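Local coordinates for putative lipase/esterase (Lactobacillus plantarum WCFS1, PDB 3BXP), which is a putative carboxylesterase of the alpha/beta-hydrolase superfamily, and so probably hydrolyses carboxylic ester bonds, at residues A20-Q25 against I94-T99. Numbering follows the deposited sequence.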
ATOM      1  N   ALA B  20      13.743 -27.721   4.457  1.00 21.77           N
ATOM      2  CA  ALA B  20      14.778 -26.706   4.266  1.00 21.43           C
ATOM      3  C   ALA B  20      15.393 -26.797   2.888  1.00 19.85           C
ATOM      4  O   ALA B  20      15.662 -27.865   2.358  1.00 23.51           O
ATOM      5  CB  ALA B  20      15.878 -26.814   5.312  1.00 20.69           C
ATOM      6  N   TYR B  21      15.539 -25.634   2.313  1.00 18.63           N
ATOM      7  CA  TYR B  21      16.208 -25.504   1.019  1.00 19.68           C
ATOM      8  C   TYR B  21      17.452 -24.654   1.228  1.00 19.08           C
ATOM      9  O   TYR B  21      17.373 -23.427   1.362  1.00 20.82           O
ATOM     10  CB  TYR B  21      15.279 -24.831   0.039  1.00 20.39           C
ATOM     11  CG  TYR B  21      13.975 -25.547  -0.168  1.00 21.78           C
ATOM     12  CD1 TYR B  21      13.867 -26.586  -1.087  1.00 28.86           C
ATOM     13  CD2 TYR B  21      12.864 -25.195   0.560  1.00 21.71           C
ATOM     14  CE1 TYR B  21      12.656 -27.222  -1.284  1.00 25.75           C
ATOM     15  CE2 TYR B  21      11.636 -25.838   0.356  1.00 28.47           C
ATOM     16  CZ  TYR B  21      11.560 -26.840  -0.576  1.00 30.06           C
ATOM     17  OH  TYR B  21      10.350 -27.456  -0.766  1.00 35.99           O
ATOM     18  N   TRP B  22      18.583 -25.355   1.293  1.00 20.02           N
ATOM     19  CA  TRP B  22      19.862 -24.753   1.598  1.00 20.53           C
ATOM     20  C   TRP B  22      20.547 -24.354   0.331  1.00 21.91           C
ATOM     21  O   TRP B  22      20.897 -25.191  -0.491  1.00 20.54           O
ATOM     22  CB  TRP B  22      20.741 -25.716   2.413  1.00 21.50           C
ATOM     23  CG  TRP B  22      20.183 -26.229   3.645  1.00 18.32           C
ATOM     24  CD1 TRP B  22      19.932 -27.556   3.954  1.00 22.22           C
ATOM     25  CD2 TRP B  22      19.796 -25.476   4.826  1.00 22.41           C
ATOM     26  NE1 TRP B  22      19.428 -27.656   5.221  1.00 22.25           N
ATOM     27  CE2 TRP B  22      19.306 -26.407   5.772  1.00 20.96           C
ATOM     28  CE3 TRP B  22      19.801 -24.121   5.159  1.00 21.74           C
ATOM     29  CZ2 TRP B  22      18.857 -26.019   7.040  1.00 20.00           C
ATOM     30  CZ3 TRP B  22      19.319 -23.734   6.402  1.00 18.49           C
ATOM     31  CH2 TRP B  22      18.889 -24.685   7.343  1.00 18.62           C
ATOM     32  N   LEU B  23      20.724 -23.058   0.165  1.00 20.26           N
ATOM     33  CA  LEU B  23      21.489 -22.559  -0.998  1.00 20.32           C
ATOM     34  C   LEU B  23      22.954 -22.962  -0.909  1.00 22.13           C
ATOM     35  O   LEU B  23      23.585 -22.778   0.122  1.00 19.71           O
ATOM     36  CB  LEU B  23      21.332 -21.032  -1.091  1.00 21.75           C
ATOM     37  CG  LEU B  23      21.780 -20.320  -2.360  1.00 27.53           C
ATOM     38  CD1 LEU B  23      21.083 -20.886  -3.566  1.00 27.45           C
ATOM     39  CD2 LEU B  23      21.492 -18.817  -2.192  1.00 26.57           C
ATOM     40  N   ASP B  24      23.491 -23.515  -1.996  1.00 22.52           N
ATOM     41  CA  ASP B  24      24.925 -23.791  -2.087  1.00 21.87           C
ATOM     42  C   ASP B  24      25.783 -22.524  -2.074  1.00 18.50           C
ATOM     43  O   ASP B  24      25.375 -21.412  -2.561  1.00 16.70           O
ATOM     44  CB  ASP B  24      25.304 -24.545  -3.377  1.00 21.35           C
ATOM     45  CG  ASP B  24      24.773 -25.968  -3.421  1.00 31.89           C
ATOM     46  OD1 ASP B  24      24.415 -26.504  -2.367  1.00 30.44           O
ATOM     47  OD2 ASP B  24      24.763 -26.550  -4.527  1.00 27.99           O
ATOM     48  N   GLN B  25      26.981 -22.707  -1.534  1.00 17.10           N
ATOM     49  CA  GLN B  25      28.079 -21.735  -1.687  1.00 18.35           C
ATOM     50  C   GLN B  25      28.572 -21.763  -3.122  1.00 20.42           C
ATOM     51  O   GLN B  25      28.407 -22.772  -3.801  1.00 22.39           O
ATOM     52  CB  GLN B  25      29.201 -22.080  -0.710  1.00 20.83           C
ATOM     53  CG  GLN B  25      28.817 -21.884   0.751  1.00 21.89           C
ATOM     54  CD  GLN B  25      28.539 -20.457   1.067  1.00 17.79           C
ATOM     55  OE1 GLN B  25      29.382 -19.573   0.789  1.00 22.84           O
ATOM     56  NE2 GLN B  25      27.371 -20.182   1.641  1.00 19.51           N
ATOM     57  N   ILE B  94      12.912 -21.429  14.165  1.00 18.62           N
ATOM     58  CA  ILE B  94      13.949 -20.419  14.242  1.00 19.58           C
ATOM     59  C   ILE B  94      15.149 -20.980  15.048  1.00 19.85           C
ATOM     60  O   ILE B  94      16.319 -20.888  14.623  1.00 19.94           O
ATOM     61  CB  ILE B  94      13.442 -19.107  14.871  1.00 16.09           C
ATOM     62  CG1 ILE B  94      12.433 -18.393  13.920  1.00 20.02           C
ATOM     63  CG2 ILE B  94      14.620 -18.208  15.182  1.00 22.34           C
ATOM     64  CD1 ILE B  94      11.583 -17.282  14.608  1.00 21.42           C
ATOM     65  N   ASP B  95      14.867 -21.586  16.188  1.00 17.81           N
ATOM     66  CA  ASP B  95      15.934 -22.228  16.974  1.00 18.37           C
ATOM     67  C   ASP B  95      16.679 -23.286  16.169  1.00 20.13           C
ATOM     68  O   ASP B  95      17.904 -23.293  16.049  1.00 20.66           O
ATOM     69  CB  ASP B  95      15.303 -22.845  18.209  1.00 17.14           C
ATOM     70  CG  ASP B  95      16.310 -23.399  19.187  1.00 24.15           C
ATOM     71  OD1 ASP B  95      16.953 -24.364  18.821  1.00 22.12           O
ATOM     72  OD2 ASP B  95      16.408 -22.927  20.327  1.00 20.51           O
ATOM     73  N   TRP B  96      15.921 -24.153  15.511  1.00 21.58           N
ATOM     74  CA  TRP B  96      16.564 -25.185  14.691  1.00 18.33           C
ATOM     75  C   TRP B  96      17.497 -24.582  13.621  1.00 16.22           C
ATOM     76  O   TRP B  96      18.642 -25.008  13.429  1.00 19.45           O
ATOM     77  CB  TRP B  96      15.509 -26.109  14.078  1.00 20.76           C
ATOM     78  CG  TRP B  96      16.114 -27.203  13.276  1.00 19.98           C
ATOM     79  CD1 TRP B  96      16.672 -28.381  13.744  1.00 21.99           C
ATOM     80  CD2 TRP B  96      16.232 -27.245  11.841  1.00 20.77           C
ATOM     81  NE1 TRP B  96      17.117 -29.134  12.672  1.00 22.62           N
ATOM     82  CE2 TRP B  96      16.865 -28.458  11.508  1.00 24.66           C
ATOM     83  CE3 TRP B  96      15.846 -26.370  10.804  1.00 21.10           C
ATOM     84  CZ2 TRP B  96      17.125 -28.821  10.172  1.00 22.73           C
ATOM     85  CZ3 TRP B  96      16.123 -26.734   9.486  1.00 21.19           C
ATOM     86  CH2 TRP B  96      16.752 -27.949   9.194  1.00 24.84           C
ATOM     87  N   ILE B  97      17.035 -23.522  12.968  1.00 19.93           N
ATOM     88  CA  ILE B  97      17.844 -22.844  11.951  1.00 17.30           C
ATOM     89  C   ILE B  97      19.156 -22.386  12.578  1.00 18.58           C
ATOM     90  O   ILE B  97      20.198 -22.530  11.955  1.00 18.65           O
ATOM     91  CB  ILE B  97      17.069 -21.670  11.310  1.00 16.79           C
ATOM     92  CG1 ILE B  97      15.988 -22.226  10.342  1.00 21.96           C
ATOM     93  CG2 ILE B  97      18.016 -20.693  10.615  1.00 18.31           C
ATOM     94  CD1 ILE B  97      14.882 -21.280   9.980  1.00 22.22           C
ATOM     95  N   THR B  98      19.105 -21.824  13.785  1.00 17.84           N
ATOM     96  CA  THR B  98      20.335 -21.370  14.423  1.00 18.31           C
ATOM     97  C   THR B  98      21.308 -22.526  14.633  1.00 18.49           C
ATOM     98  O   THR B  98      22.511 -22.365  14.505  1.00 18.74           O
ATOM     99  CB  THR B  98      20.144 -20.576  15.759  1.00 20.66           C
ATOM    100  OG1 THR B  98      19.645 -21.405  16.813  1.00 20.48           O
ATOM    101  CG2 THR B  98      19.250 -19.387  15.559  1.00 19.04           C
ATOM    102  N   THR B  99      20.792 -23.709  14.944  1.00 19.45           N
ATOM    103  CA  THR B  99      21.637 -24.817  15.213  1.00 19.29           C
ATOM    104  C   THR B  99      22.294 -25.249  13.896  1.00 18.05           C
ATOM    105  O   THR B  99      23.303 -25.936  13.939  1.00 20.98           O
ATOM    106  CB  THR B  99      20.911 -26.037  15.884  1.00 19.32           C
ATOM    107  OG1 THR B  99      20.035 -26.651  14.951  1.00 19.91           O
ATOM    108  CG2 THR B  99      20.137 -25.624  17.165  1.00 19.15           C
TER
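Trp22 and Trp96 meet through their benzo rings, joining strand 16-23 to helix 85-99 where that helix packs on the mixed sheet of an alpha/beta-hydrolase fold. CZ2 of Trp22 lies 3.6 Å from CH2 of Trp96 and 3.7 Å from its CZ3. The six-membered centroids are 5.8 Å apart with planes at 37°, too tilted for a parallel stack and too shallow for a T-shape. Ala20 completes the contact: its CB sits 4.1 Å from CH2 of Trp96, at the edge of that ring, and, within its own strand, 3.3 Å above the Trp22 ring plane, offset to the rim. The Trp96 indole leaves the helix with CG opposite the backbone N (chi1 -178°), a setting that helps carry its benzo ring to Trp22 and Ala20; it also touches Glu5, Arg7 and Leu9 of neighbouring strand 2-9. Cutting Trp96 back to an alanine would probably open a gap, leaving Trp22 and Ala20 without this neighbour on the helix side. Trp22 also stacks on His104 and meets His67 edge-to-face, while its NE1 is hydrogen-bonded to Glu5 OE1. In the last helical turn, Thr99 OG1 donates to Trp96 O at 2.6 Å, meeting a lone pair in the carbonyl plane (C=O...OG1 128°).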